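Local coordinates for ABC transporter substrate binding protein (Ribose) (Agrobacterium vitis, PDB 4WUT) that probably binds sugars for uptake by an ABC transporter, holding beta-D-fucopyranose within a pocket, and also carries bound calcium ions, at residues G214-N219 and I242-N247; A261-G266 and V295-K300; P221-M226 and Q248-F253; T197-T202 and M226-K231; E138-A143 and G171-Y176. All blocks are in the same frame, centred on the assembly; numbering follows the deposited sequence.

Contact 1. Residues G214-N219 and I242-N247; sequences GIFGAN and IGFDGN. With FCB (beta-D-fucopyranose), chain E.
Ile-215, Phe-216 and Gly-217 run beside Ile-242 and Gly-243 as adjacent parallel strands of a beta-alpha-beta unit, linked through helix 220-232 in the periplasmic sugar-binding protein fold. The tight part is the strand ladder. Ile-242 is held through both its backbone N and its O: the N donates to Ile-215 O (2.9 Å), and the O accepts from Gly-217 N (2.9 Å) in an almost straight bond, 170° at the hydrogen. Phe-216 CA adds a CA-H...O contact to the same Ile-242 O. With CG of Phe-216 opposite the backbone N (chi1 174°), its ring lies on the side of the sheet where Ile-242 also sits and meets the ring of Phe-244 rim to rim. CZ of Phe-216 is 3.6 Å from CE1 of Phe-244, and the planes stand 67° apart. Phe-173 stacks on Phe-216, and helix 133-148 packs on this side too.

Past Gly-217 the pairing is looser. Ala-218 O touches Phe-244 CB (3.5 Å), while Asn-219 CB and Asp-245 OD2 are 4.1 Å apart, and both residues turn to the sugar. Asn-219 OD1 is bonded to Thr-222 OG1 and its ND2 to Ser-193, as well as to O4 of the fucose (3.1 Å). From the other strand, Asp-245 OD2 accepts from the fucose O1 at 2.5 Å.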
# COMPACT_ATOMS: atom_id res chain seq x y z
N GLY A 214 -14.93 -15.43 -6.41
CA GLY A 214 -14.27 -14.14 -6.38
C GLY A 214 -12.89 -14.22 -5.77
O GLY A 214 -12.53 -15.22 -5.15
N ILE A 215 -12.11 -13.15 -5.94
CA ILE A 215 -10.70 -13.15 -5.54
C ILE A 215 -10.25 -11.70 -5.34
O ILE A 215 -10.57 -10.80 -6.14
CB ILE A 215 -9.82 -13.93 -6.56
CG1 ILE A 215 -8.37 -14.04 -6.07
CG2 ILE A 215 -9.90 -13.31 -7.95
CD1 ILE A 215 -7.58 -15.08 -6.86
N PHE A 216 -9.57 -11.48 -4.22
CA PHE A 216 -9.09 -10.18 -3.77
C PHE A 216 -7.56 -10.16 -3.76
O PHE A 216 -6.94 -11.04 -3.21
CB PHE A 216 -9.65 -9.93 -2.36
CG PHE A 216 -9.14 -8.69 -1.69
CD1 PHE A 216 -9.19 -7.46 -2.32
CD2 PHE A 216 -8.65 -8.73 -0.38
CE1 PHE A 216 -8.77 -6.30 -1.69
CE2 PHE A 216 -8.21 -7.59 0.23
CZ PHE A 216 -8.25 -6.39 -0.42
N GLY A 217 -6.99 -9.17 -4.44
CA GLY A 217 -5.55 -8.96 -4.49
C GLY A 217 -5.20 -7.67 -3.77
O GLY A 217 -5.57 -6.59 -4.22
N ALA A 218 -4.48 -7.76 -2.65
CA ALA A 218 -4.50 -6.66 -1.69
C ALA A 218 -3.48 -5.56 -1.87
O ALA A 218 -3.45 -4.61 -1.08
CB ALA A 218 -4.44 -7.23 -0.27
N ASN A 219 -2.60 -5.67 -2.85
CA ASN A 219 -1.73 -4.56 -3.22
C ASN A 219 -1.33 -4.65 -4.70
O ASN A 219 -1.69 -5.59 -5.41
CB ASN A 219 -0.50 -4.44 -2.30
CG ASN A 219 0.62 -5.41 -2.63
OD1 ASN A 219 0.45 -6.42 -3.31
ND2 ASN A 219 1.80 -5.10 -2.11
N ILE A 242 -11.10 -8.24 -7.39
CA ILE A 242 -10.95 -6.89 -6.87
C ILE A 242 -9.50 -6.67 -6.47
O ILE A 242 -8.94 -7.52 -5.81
CB ILE A 242 -11.94 -6.64 -5.72
CG1 ILE A 242 -13.37 -6.73 -6.28
CG2 ILE A 242 -11.67 -5.30 -5.05
CD1 ILE A 242 -14.46 -6.31 -5.35
N GLY A 243 -8.93 -5.55 -6.88
CA GLY A 243 -7.54 -5.26 -6.56
C GLY A 243 -7.36 -4.01 -5.73
O GLY A 243 -8.33 -3.38 -5.30
N PHE A 244 -6.09 -3.71 -5.45
CA PHE A 244 -5.65 -2.43 -4.90
C PHE A 244 -4.63 -1.82 -5.87
O PHE A 244 -3.86 -2.54 -6.52
CB PHE A 244 -5.01 -2.59 -3.50
CG PHE A 244 -5.95 -2.25 -2.38
CD1 PHE A 244 -6.98 -3.12 -2.05
CD2 PHE A 244 -5.82 -1.07 -1.65
CE1 PHE A 244 -7.86 -2.83 -1.02
CE2 PHE A 244 -6.68 -0.78 -0.61
CZ PHE A 244 -7.72 -1.66 -0.31
N ASP A 245 -4.69 -0.50 -5.93
CA ASP A 245 -3.74 0.37 -6.58
C ASP A 245 -4.09 0.61 -8.05
O ASP A 245 -5.07 0.06 -8.56
CB ASP A 245 -2.30 -0.08 -6.31
CG ASP A 245 -1.96 -0.02 -4.83
OD1 ASP A 245 -2.26 1.02 -4.21
OD2 ASP A 245 -1.43 -1.01 -4.30
N GLY A 246 -3.34 1.47 -8.71
CA GLY A 246 -3.84 2.11 -9.90
C GLY A 246 -2.83 2.39 -11.00
O GLY A 246 -2.93 3.41 -11.67
N ASN A 247 -1.86 1.49 -11.18
CA ASN A 247 -0.93 1.72 -12.28
C ASN A 247 -1.53 1.34 -13.62
O ASN A 247 -2.70 0.99 -13.70
CB ASN A 247 0.38 0.97 -12.02
CG ASN A 247 0.32 -0.48 -12.40
OD1 ASN A 247 -0.74 -1.09 -12.51
ND2 ASN A 247 1.50 -1.07 -12.57
C1 FCB E . 0.51 -0.55 -1.68
C2 FCB E . 0.77 -0.69 -0.18
C3 FCB E . 2.15 -0.51 0.14
C4 FCB E . 3.04 -1.45 -0.72
C5 FCB E . 2.61 -1.18 -2.19
C6 FCB E . 3.42 -2.05 -3.21
O1 FCB E . -0.73 -1.04 -1.88
O2 FCB E . -0.01 0.36 0.46
O3 FCB E . 2.29 -0.82 1.55
O4 FCB E . 2.88 -2.83 -0.33
O5 FCB E . 1.30 -1.51 -2.37

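Contact 2. Residues A261-G266 and V295-K300; sequences ATVVQG and VVVVTK. With FCB (beta-D-fucopyranose), chain E.
The antiparallel ladder of Thr-262 and Val-264 with Val-298 and Val-296 joins strand 261-265 to strand 290-298, the one antiparallel junction of the sheet, where two parallel runs meet. Thr-262 and Val-298 form a hydrogen-bonded pair, Thr-262 N to Val-298 O at 2.9 Å and Val-298 N to Thr-262 O at 2.8 Å. Val-264 and Val-296 repeat it, with Val-264 N to Val-296 O at 2.8 Å. Between them Val-263 and Val-297 make a non-hydrogen-bonded pair whose side chains, with Val-295, lie under helix 133-148. On the face carrying Thr-262, Val-264, Val-296 and Val-298, the CG2 methyls of Val-264 and Val-298 press together at 3.5 Å, closer than usual van der Waals contact. Each of these methyls lies opposite its carbonyl carbon, beside the backbone N. At the end of the ladder, Ala-261 CB meets Thr-299 CG2 at 3.7 Å.

Strand 261-265 then hands Gln-265 to the pocket. Its CG lies opposite the carbonyl carbon (chi1 -50°) and the chain runs on extended, so that NE2 donates to the fucose O2 at 3.1 Å (167° at the hydrogen). NE2 also bonds Asp-245 OD1, and OE1 bonds Thr-131 OG1. These partners fix the rotation of the amide and present its N-H side, rather than its oxygen, to the sugar hydroxyl.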
# COMPACT_ATOMS: atom_id res chain seq x y z
N ALA A 261 -13.07 -4.03 -9.90
CA ALA A 261 -12.71 -2.78 -9.24
C ALA A 261 -11.29 -2.85 -8.75
O ALA A 261 -10.74 -3.94 -8.55
CB ALA A 261 -13.65 -2.48 -8.08
N THR A 262 -10.69 -1.68 -8.57
CA THR A 262 -9.44 -1.60 -7.82
C THR A 262 -9.52 -0.40 -6.89
O THR A 262 -10.02 0.65 -7.28
CB THR A 262 -8.20 -1.58 -8.76
OG1 THR A 262 -7.00 -1.73 -7.99
CG2 THR A 262 -8.13 -0.32 -9.57
N VAL A 263 -9.04 -0.58 -5.64
CA VAL A 263 -9.10 0.47 -4.63
C VAL A 263 -7.79 1.25 -4.71
O VAL A 263 -6.71 0.70 -4.44
CB VAL A 263 -9.31 -0.12 -3.21
CG1 VAL A 263 -9.42 0.98 -2.16
CG2 VAL A 263 -10.54 -1.03 -3.16
N VAL A 264 -7.89 2.53 -5.03
CA VAL A 264 -6.74 3.34 -5.35
C VAL A 264 -6.49 4.35 -4.25
O VAL A 264 -7.39 5.07 -3.81
CB VAL A 264 -6.90 4.05 -6.72
CG1 VAL A 264 -5.62 4.77 -7.10
CG2 VAL A 264 -7.28 3.03 -7.80
N GLN A 265 -5.23 4.41 -3.82
CA GLN A 265 -4.77 5.24 -2.71
C GLN A 265 -4.21 6.59 -3.17
O GLN A 265 -4.05 6.84 -4.36
CB GLN A 265 -3.70 4.50 -1.91
CG GLN A 265 -4.05 3.11 -1.52
CD GLN A 265 -2.94 2.49 -0.72
OE1 GLN A 265 -2.77 2.78 0.46
NE2 GLN A 265 -2.15 1.69 -1.37
N GLY A 266 -3.91 7.47 -2.22
CA GLY A 266 -3.31 8.75 -2.51
C GLY A 266 -1.80 8.68 -2.45
O GLY A 266 -1.14 9.31 -1.61
N VAL A 295 -9.14 7.48 -0.50
CA VAL A 295 -9.23 6.36 -1.42
C VAL A 295 -10.34 6.61 -2.42
O VAL A 295 -11.30 7.34 -2.15
CB VAL A 295 -9.54 5.02 -0.71
CG1 VAL A 295 -8.32 4.50 -0.01
CG2 VAL A 295 -10.72 5.18 0.25
N VAL A 296 -10.18 5.99 -3.58
CA VAL A 296 -11.21 5.96 -4.59
C VAL A 296 -11.34 4.52 -5.09
O VAL A 296 -10.35 3.89 -5.47
CB VAL A 296 -10.86 6.87 -5.77
CG1 VAL A 296 -11.99 6.85 -6.83
CG2 VAL A 296 -10.61 8.28 -5.29
N VAL A 297 -12.57 4.00 -5.09
CA VAL A 297 -12.82 2.69 -5.67
C VAL A 297 -13.06 2.91 -7.15
O VAL A 297 -14.07 3.50 -7.54
CB VAL A 297 -14.02 1.98 -5.03
CG1 VAL A 297 -14.28 0.65 -5.71
CG2 VAL A 297 -13.75 1.76 -3.53
N VAL A 298 -12.12 2.44 -7.96
CA VAL A 298 -12.13 2.68 -9.39
C VAL A 298 -12.71 1.46 -10.12
O VAL A 298 -12.25 0.33 -9.92
CB VAL A 298 -10.70 2.94 -9.92
CG1 VAL A 298 -10.70 2.97 -11.42
CG2 VAL A 298 -10.14 4.24 -9.37
N THR A 299 -13.69 1.75 -10.98
CA THR A 299 -14.42 0.76 -11.75
C THR A 299 -14.62 1.30 -13.15
O THR A 299 -14.22 2.42 -13.45
CB THR A 299 -15.81 0.52 -11.16
OG1 THR A 299 -16.61 1.70 -11.33
CG2 THR A 299 -15.73 0.16 -9.67
N LYS A 300 -15.26 0.50 -14.00
CA LYS A 300 -15.64 0.96 -15.34
C LYS A 300 -16.61 2.14 -15.27
O LYS A 300 -16.74 2.92 -16.22
CB LYS A 300 -16.28 -0.18 -16.13
CG LYS A 300 -15.32 -1.17 -16.79
CD LYS A 300 -16.11 -2.31 -17.46
CE LYS A 300 -15.25 -3.29 -18.26
NZ LYS A 300 -16.07 -4.42 -18.85
C1 FCB E . 0.51 -0.55 -1.68
C2 FCB E . 0.77 -0.69 -0.18
C3 FCB E . 2.15 -0.51 0.14
C4 FCB E . 3.04 -1.45 -0.72
C5 FCB E . 2.61 -1.18 -2.19
C6 FCB E . 3.42 -2.05 -3.21
O1 FCB E . -0.73 -1.04 -1.88
O2 FCB E . -0.01 0.36 0.46
O3 FCB E . 2.29 -0.82 1.55
O4 FCB E . 2.88 -2.83 -0.33
O5 FCB E . 1.30 -1.51 -2.37

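Contact 3. Residues P221-M226 and Q248-F253; sequences PTAIGM and QDLQEF
Asp-249, which rests on Ile-224, has its carboxylate held from beyond the two segments: OD1 forms a salt bridge with Arg-228 NH2, and OD2 takes a weak hydrogen bond from Asn-247 ND2. The pair belongs to successive helices of an alternating alpha/beta fold, helix 220-232 and helix 248-255, whose short segments have axes 9.8 Å apart at 47°. Asn-247 caps the second helix with OD1 on Leu-250 N; an acid in this first turn would be expected to be favoured in its charged form by the helix end and by Arg-228.

The interface itself is mainly apolar. Ile-224 carries it: CG1 lies opposite the carbonyl carbon (chi1 -66°), and this branch reaches straight out to CD1 between Asp-249 and Leu-250. The side chains of Ile-224 and Leu-250 cross at about a right angle, with CG1 of Ile-224 3.8 Å from CG of Leu-250. From the preceding residue, Ala-223 CB meets CD2 of Leu-250, also at 3.8 Å. The Ile-224 methyl CD1 lies 4.0 Å from Asp-249 CB and 3.9 Å from its OD2, alongside the carboxylate without a polar bond. Pro-221, at the start of the same helix, touches the bound fucose, and the Leu-250 side chain is about 8 Å from it. Farther along, CE2 of Phe-253 approaches the backbone oxygen of Ile-224 obliquely, 3.9 Å from Ile-224 O.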
# COMPACT_ATOMS: atom_id res chain seq x y z
N PRO A 221 1.50 -5.21 -6.73
CA PRO A 221 2.07 -6.36 -7.44
C PRO A 221 1.21 -7.62 -7.31
O PRO A 221 1.18 -8.46 -8.22
CB PRO A 221 3.42 -6.56 -6.77
CG PRO A 221 3.26 -5.91 -5.40
CD PRO A 221 2.41 -4.73 -5.69
N THR A 222 0.51 -7.76 -6.20
CA THR A 222 -0.28 -8.96 -5.99
C THR A 222 -1.45 -8.94 -6.96
O THR A 222 -1.79 -9.96 -7.55
CB THR A 222 -0.74 -9.09 -4.53
OG1 THR A 222 0.39 -9.07 -3.64
CG2 THR A 222 -1.53 -10.32 -4.32
N ALA A 223 -2.07 -7.77 -7.09
CA ALA A 223 -3.23 -7.66 -7.97
C ALA A 223 -2.85 -7.81 -9.43
O ALA A 223 -3.63 -8.35 -10.22
CB ALA A 223 -3.92 -6.33 -7.72
N ILE A 224 -1.66 -7.34 -9.81
CA ILE A 224 -1.19 -7.51 -11.18
C ILE A 224 -0.93 -8.99 -11.47
O ILE A 224 -1.37 -9.54 -12.48
CB ILE A 224 0.06 -6.68 -11.45
CG1 ILE A 224 -0.30 -5.18 -11.37
CG2 ILE A 224 0.64 -7.03 -12.83
CD1 ILE A 224 0.84 -4.24 -11.41
N GLY A 225 -0.24 -9.67 -10.58
CA GLY A 225 -0.02 -11.08 -10.79
C GLY A 225 -1.33 -11.86 -10.85
O GLY A 225 -1.46 -12.80 -11.61
N MSE A 226 -2.26 -11.49 -9.98
CA MSE A 226 -3.59 -12.07 -9.94
C MSE A 226 -4.30 -11.90 -11.28
O MSE A 226 -4.81 -12.86 -11.84
CB MSE A 226 -4.40 -11.38 -8.84
CG MSE A 226 -5.81 -11.90 -8.71
SE MSE A 226 -6.79 -10.86 -7.40
CE MSE A 226 -7.00 -9.21 -8.41
N GLN A 248 -0.73 1.40 -14.68
CA GLN A 248 -1.24 1.14 -16.03
C GLN A 248 -1.82 -0.28 -16.18
O GLN A 248 -2.88 -0.47 -16.78
CB GLN A 248 -0.15 1.39 -17.07
CG GLN A 248 0.34 2.83 -17.13
CD GLN A 248 -0.78 3.83 -17.38
OE1 GLN A 248 -1.57 3.68 -18.32
NE2 GLN A 248 -0.85 4.86 -16.54
N ASP A 249 -1.15 -1.29 -15.62
CA ASP A 249 -1.65 -2.66 -15.75
C ASP A 249 -3.04 -2.80 -15.11
O ASP A 249 -3.92 -3.46 -15.63
CB ASP A 249 -0.73 -3.67 -15.07
CG ASP A 249 0.67 -3.67 -15.63
OD1 ASP A 249 0.91 -4.40 -16.60
OD2 ASP A 249 1.54 -2.96 -15.08
N LEU A 250 -3.19 -2.23 -13.93
CA LEU A 250 -4.45 -2.34 -13.21
C LEU A 250 -5.56 -1.54 -13.89
O LEU A 250 -6.71 -2.00 -13.98
CB LEU A 250 -4.26 -1.94 -11.74
CG LEU A 250 -3.32 -2.90 -10.99
CD1 LEU A 250 -2.88 -2.34 -9.65
CD2 LEU A 250 -4.02 -4.22 -10.82
N GLN A 251 -5.22 -0.38 -14.42
CA GLN A 251 -6.19 0.39 -15.20
C GLN A 251 -6.68 -0.44 -16.37
O GLN A 251 -7.88 -0.48 -16.67
CB GLN A 251 -5.57 1.69 -15.71
CG GLN A 251 -5.38 2.72 -14.65
CD GLN A 251 -4.60 3.93 -15.15
OE1 GLN A 251 -4.98 4.56 -16.15
NE2 GLN A 251 -3.49 4.24 -14.47
N GLU A 252 -5.75 -1.12 -17.04
CA GLU A 252 -6.12 -1.94 -18.20
C GLU A 252 -7.00 -3.13 -17.84
O GLU A 252 -7.94 -3.45 -18.60
CB GLU A 252 -4.88 -2.40 -18.97
CG GLU A 252 -4.20 -1.26 -19.72
CD GLU A 252 -5.20 -0.47 -20.58
OE1 GLU A 252 -5.58 -0.96 -21.67
OE2 GLU A 252 -5.61 0.64 -20.15
N PHE A 253 -6.73 -3.73 -16.68
CA PHE A 253 -7.53 -4.85 -16.18
C PHE A 253 -8.96 -4.45 -15.80
O PHE A 253 -9.88 -5.26 -15.96
CB PHE A 253 -6.87 -5.51 -14.98
CG PHE A 253 -5.74 -6.43 -15.32
CD1 PHE A 253 -5.77 -7.22 -16.45
CD2 PHE A 253 -4.65 -6.53 -14.48
CE1 PHE A 253 -4.73 -8.08 -16.74
CE2 PHE A 253 -3.60 -7.39 -14.78
CZ PHE A 253 -3.65 -8.16 -15.90

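Contact 4. Residues T197-T202 and M226-K231; sequences TALNQT and MGRAIK. With CA (calcium ion), chain F.
Thr-202 points toward the second helix and sets its methyl against Ala-229, and this small-residue contact lets helices 195-208 and 220-232, which precede and follow strand 214-217 in the alpha/beta fold, pack closely: the short axes are 7.7 Å apart and cross at -42°. The threonine methyl CG2, opposite the backbone N, presses on Ala-229 CB at 3.4 Å, tighter than usual carbon contact. The hydroxyl takes the other branch (chi1 -61°), beside the backbone N. From there OG1 reaches Ala-198 O (2.9 Å) in its own helix, while Thr-202 N approaches the same oxygen from the opposite face of its carbonyl plane. OG1 also sits 3.5 Å from CA of selenomethionine Met-226, and the two side chains run obliquely past each other.

Leu-199 closes the outer side. Its side chain crosses that of Arg-228 at about a right angle, touching the stem with CD1 3.9 Å from Arg-228 CB, while the extended arginine chain leads away from Leu-199 toward helix 248-255. Ala-229 CB also lies 3.5 Å from Leu-199 O. Asn-200 turns away from the interface to a calcium site shared with Asp-204, where Asn-200 OD1 binds calcium at 2.4 Å.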
# COMPACT_ATOMS: atom_id res chain seq x y z
N THR A 197 5.27 -14.24 -7.84
CA THR A 197 4.78 -15.13 -6.81
C THR A 197 3.26 -15.12 -6.77
O THR A 197 2.61 -16.18 -6.70
CB THR A 197 5.35 -14.75 -5.47
OG1 THR A 197 6.78 -14.85 -5.54
CG2 THR A 197 4.83 -15.67 -4.40
N ALA A 198 2.69 -13.91 -6.81
CA ALA A 198 1.24 -13.74 -6.90
C ALA A 198 0.62 -14.42 -8.11
O ALA A 198 -0.48 -15.00 -8.02
CB ALA A 198 0.88 -12.26 -6.89
N LEU A 199 1.30 -14.34 -9.25
CA LEU A 199 0.84 -15.02 -10.46
C LEU A 199 0.74 -16.54 -10.20
O LEU A 199 -0.31 -17.16 -10.43
CB LEU A 199 1.76 -14.66 -11.63
CG LEU A 199 1.19 -14.91 -13.04
CD1 LEU A 199 2.05 -14.18 -14.07
CD2 LEU A 199 1.15 -16.37 -13.33
N ASN A 200 1.80 -17.15 -9.69
CA ASN A 200 1.79 -18.57 -9.38
C ASN A 200 0.74 -18.92 -8.32
O ASN A 200 -0.04 -19.84 -8.51
CB ASN A 200 3.17 -19.02 -8.90
CG ASN A 200 3.23 -20.52 -8.59
OD1 ASN A 200 2.72 -21.34 -9.35
ND2 ASN A 200 3.80 -20.86 -7.44
N GLN A 201 0.70 -18.17 -7.22
CA GLN A 201 -0.27 -18.47 -6.18
C GLN A 201 -1.70 -18.37 -6.69
O GLN A 201 -2.53 -19.18 -6.32
CB GLN A 201 -0.07 -17.55 -4.97
CG GLN A 201 1.19 -17.84 -4.23
CD GLN A 201 1.52 -16.79 -3.18
OE1 GLN A 201 1.14 -15.62 -3.29
NE2 GLN A 201 2.27 -17.21 -2.18
N THR A 202 -1.99 -17.37 -7.50
CA THR A 202 -3.31 -17.27 -8.11
C THR A 202 -3.62 -18.40 -9.08
O THR A 202 -4.69 -18.99 -9.06
CB THR A 202 -3.47 -15.92 -8.82
OG1 THR A 202 -3.34 -14.87 -7.86
CG2 THR A 202 -4.85 -15.81 -9.39
N MSE A 226 -2.26 -11.49 -9.98
CA MSE A 226 -3.59 -12.07 -9.94
C MSE A 226 -4.30 -11.90 -11.28
O MSE A 226 -4.81 -12.86 -11.84
CB MSE A 226 -4.40 -11.38 -8.84
CG MSE A 226 -5.81 -11.90 -8.71
SE MSE A 226 -6.79 -10.86 -7.40
CE MSE A 226 -7.00 -9.21 -8.41
N GLY A 227 -4.31 -10.68 -11.80
CA GLY A 227 -5.00 -10.45 -13.05
C GLY A 227 -4.39 -11.25 -14.17
O GLY A 227 -5.09 -11.85 -14.99
N ARG A 228 -3.07 -11.30 -14.19
CA ARG A 228 -2.39 -12.03 -15.26
C ARG A 228 -2.70 -13.52 -15.18
O ARG A 228 -2.90 -14.17 -16.20
CB ARG A 228 -0.88 -11.79 -15.20
CG ARG A 228 -0.50 -10.38 -15.52
CD ARG A 228 1.00 -10.19 -15.59
NE ARG A 228 1.31 -8.80 -15.89
CZ ARG A 228 2.53 -8.29 -15.92
NH1 ARG A 228 3.58 -9.07 -15.68
NH2 ARG A 228 2.71 -7.00 -16.18
N ALA A 229 -2.75 -14.06 -13.96
CA ALA A 229 -3.12 -15.46 -13.75
C ALA A 229 -4.52 -15.77 -14.23
O ALA A 229 -4.75 -16.81 -14.86
CB ALA A 229 -2.97 -15.85 -12.28
N ILE A 230 -5.47 -14.90 -13.90
CA ILE A 230 -6.85 -15.09 -14.32
C ILE A 230 -6.96 -15.13 -15.85
O ILE A 230 -7.61 -15.99 -16.43
CB ILE A 230 -7.72 -13.95 -13.76
CG1 ILE A 230 -7.83 -14.07 -12.24
CG2 ILE A 230 -9.08 -13.96 -14.39
CD1 ILE A 230 -8.40 -12.85 -11.59
N LYS A 231 -6.28 -14.19 -16.49
CA LYS A 231 -6.30 -14.11 -17.94
C LYS A 231 -5.71 -15.36 -18.53
O LYS A 231 -6.27 -15.97 -19.45
CB LYS A 231 -5.53 -12.89 -18.40
CG LYS A 231 -6.28 -11.60 -18.26
CD LYS A 231 -5.56 -10.46 -18.95
CE LYS A 231 -5.36 -10.74 -20.41
NZ LYS A 231 -6.62 -11.16 -21.08
CA CA F . 2.09 -23.68 -9.16
O HOH W 1 1.30 -23.67 -11.48

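Contact 5. Residues E138-A143 and G171-Y176; sequences ELAAKA and GGFTDY
The segments 138-143 and 171-176 of helices 133-148 and 164-180 cross at -40° with axes only 7.7 Å apart, Glu-138 facing Gly-172 and Phe-173 where the glycine has no side chain to hold the backbones apart. Ala-140 and Ala-141 offer small surfaces to two aromatic rings. Phe-173 has CG opposite the backbone N (chi1 -178°), which lays its ring along the alanines: CD1 is 3.5 Å from Ala-141 N, and Ala-140 C lies at the ring edge. The ring also touches Ile-154 and Val-156 of strand 153-158, so it fills the corner between the helix pair and the sheet.

Tyr-176 lies on the outer side. Its CD1 touches Ala-141 CB at 3.6 Å, and Glu-138 O stands over the centre of one ring face, 4.3 Å above the plane. The Glu-138 side chain crosses the tyrosine at about a right angle, while Lys-142 passes obliquely, with CG 3.9 Å from Tyr-176 OH. Two waters join polar groups here. One donates to Glu-138 OE2 (2.5 Å) and to Gly-172 O (2.9 Å); the other is 2.7 Å from Tyr-176 OH and makes only a weak link to Lys-142 NZ. The direct contacts are van der Waals contacts, with no polar bond between the segments; the water bridges lie on the Glu-138 and Lys-142 side, which probably lets these charges stay hydrated.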
# COMPACT_ATOMS: atom_id res chain seq x y z
N GLU A 138 -12.74 -2.68 3.88
CA GLU A 138 -14.19 -2.81 3.96
C GLU A 138 -14.85 -2.41 2.63
O GLU A 138 -15.80 -3.06 2.21
CB GLU A 138 -14.74 -2.01 5.15
CG GLU A 138 -14.43 -2.67 6.47
CD GLU A 138 -14.89 -1.87 7.67
OE1 GLU A 138 -15.56 -0.83 7.48
OE2 GLU A 138 -14.59 -2.30 8.81
N LEU A 139 -14.35 -1.37 1.97
CA LEU A 139 -14.94 -0.97 0.68
C LEU A 139 -14.74 -2.11 -0.34
O LEU A 139 -15.62 -2.41 -1.15
CB LEU A 139 -14.25 0.27 0.12
CG LEU A 139 -14.91 1.64 0.04
CD1 LEU A 139 -16.23 1.79 0.76
CD2 LEU A 139 -13.87 2.58 0.57
N ALA A 140 -13.56 -2.70 -0.34
CA ALA A 140 -13.29 -3.79 -1.26
C ALA A 140 -14.22 -4.98 -1.00
O ALA A 140 -14.72 -5.62 -1.92
CB ALA A 140 -11.84 -4.22 -1.17
N ALA A 141 -14.46 -5.28 0.27
CA ALA A 141 -15.33 -6.40 0.66
C ALA A 141 -16.78 -6.15 0.28
O ALA A 141 -17.47 -7.06 -0.19
CB ALA A 141 -15.23 -6.66 2.18
N LYS A 142 -17.24 -4.92 0.46
CA LYS A 142 -18.58 -4.55 0.06
C LYS A 142 -18.74 -4.68 -1.45
O LYS A 142 -19.76 -5.19 -1.93
CB LYS A 142 -18.90 -3.13 0.50
CG LYS A 142 -20.35 -2.82 0.28
CD LYS A 142 -20.71 -1.42 0.71
CE LYS A 142 -22.20 -1.24 0.56
NZ LYS A 142 -22.68 0.07 1.08
N ALA A 143 -17.75 -4.21 -2.21
CA ALA A 143 -17.75 -4.35 -3.67
C ALA A 143 -17.81 -5.82 -4.07
O ALA A 143 -18.50 -6.19 -5.03
CB ALA A 143 -16.50 -3.71 -4.27
N GLY A 171 -7.37 -7.37 7.25
CA GLY A 171 -8.29 -7.58 8.35
C GLY A 171 -9.64 -6.90 8.15
O GLY A 171 -10.68 -7.47 8.49
N GLY A 172 -9.64 -5.66 7.64
CA GLY A 172 -10.88 -4.96 7.37
C GLY A 172 -11.71 -5.75 6.37
O GLY A 172 -12.93 -5.92 6.54
N PHE A 173 -11.07 -6.21 5.30
CA PHE A 173 -11.73 -7.01 4.28
C PHE A 173 -12.31 -8.27 4.90
O PHE A 173 -13.50 -8.57 4.75
CB PHE A 173 -10.72 -7.38 3.17
CG PHE A 173 -11.33 -8.17 2.02
CD1 PHE A 173 -11.89 -7.53 0.92
CD2 PHE A 173 -11.33 -9.56 2.04
CE1 PHE A 173 -12.42 -8.25 -0.12
CE2 PHE A 173 -11.90 -10.28 1.00
CZ PHE A 173 -12.43 -9.62 -0.08
N THR A 174 -11.46 -9.03 5.58
CA THR A 174 -11.84 -10.32 6.10
C THR A 174 -12.97 -10.20 7.12
O THR A 174 -13.91 -10.98 7.10
CB THR A 174 -10.60 -11.02 6.70
OG1 THR A 174 -9.61 -11.18 5.68
CG2 THR A 174 -10.98 -12.37 7.26
N ASP A 175 -12.87 -9.24 8.02
CA ASP A 175 -13.88 -9.08 9.06
C ASP A 175 -15.22 -8.70 8.45
O ASP A 175 -16.28 -9.14 8.93
CB ASP A 175 -13.45 -8.01 10.07
CG ASP A 175 -12.26 -8.44 10.92
OD1 ASP A 175 -11.86 -9.62 10.86
OD2 ASP A 175 -11.73 -7.58 11.66
N TYR A 176 -15.17 -7.87 7.41
CA TYR A 176 -16.42 -7.44 6.75
C TYR A 176 -17.09 -8.61 6.05
O TYR A 176 -18.29 -8.79 6.13
CB TYR A 176 -16.19 -6.28 5.77
CG TYR A 176 -17.48 -5.66 5.24
CD1 TYR A 176 -18.15 -6.24 4.18
CD2 TYR A 176 -18.01 -4.52 5.82
CE1 TYR A 176 -19.35 -5.70 3.72
CE2 TYR A 176 -19.19 -3.99 5.39
CZ TYR A 176 -19.84 -4.57 4.33
OH TYR A 176 -21.01 -4.00 3.89
O HOH W 2 -14.18 -4.81 8.93
O HOH W 3 -21.23 -1.27 3.91

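Overall arrangement
Contacts 1 and 2 are sheet contacts, parallel and antiparallel respectively, and join directly because strands 240-244 and 261-265 are neighbours; both send a polar side chain to the same fucose. Contacts 3, 4 and 5 are helix packings without direct polar bonds between their segments. Contacts 3 and 4 share helix 220-232, including Met-226, whose selenium packs under contact 1, and are linked by the Arg-228 to Asp-249 salt bridge. Contact 5 packs on contacts 1 and 2. Contact 1 is wholly buried; contacts 3 and 4 are largely buried, with partly exposed residues at their margins; contacts 2 and 5 are only partly buried. Calcium binds beside contact 4, and waters bridge contact 5.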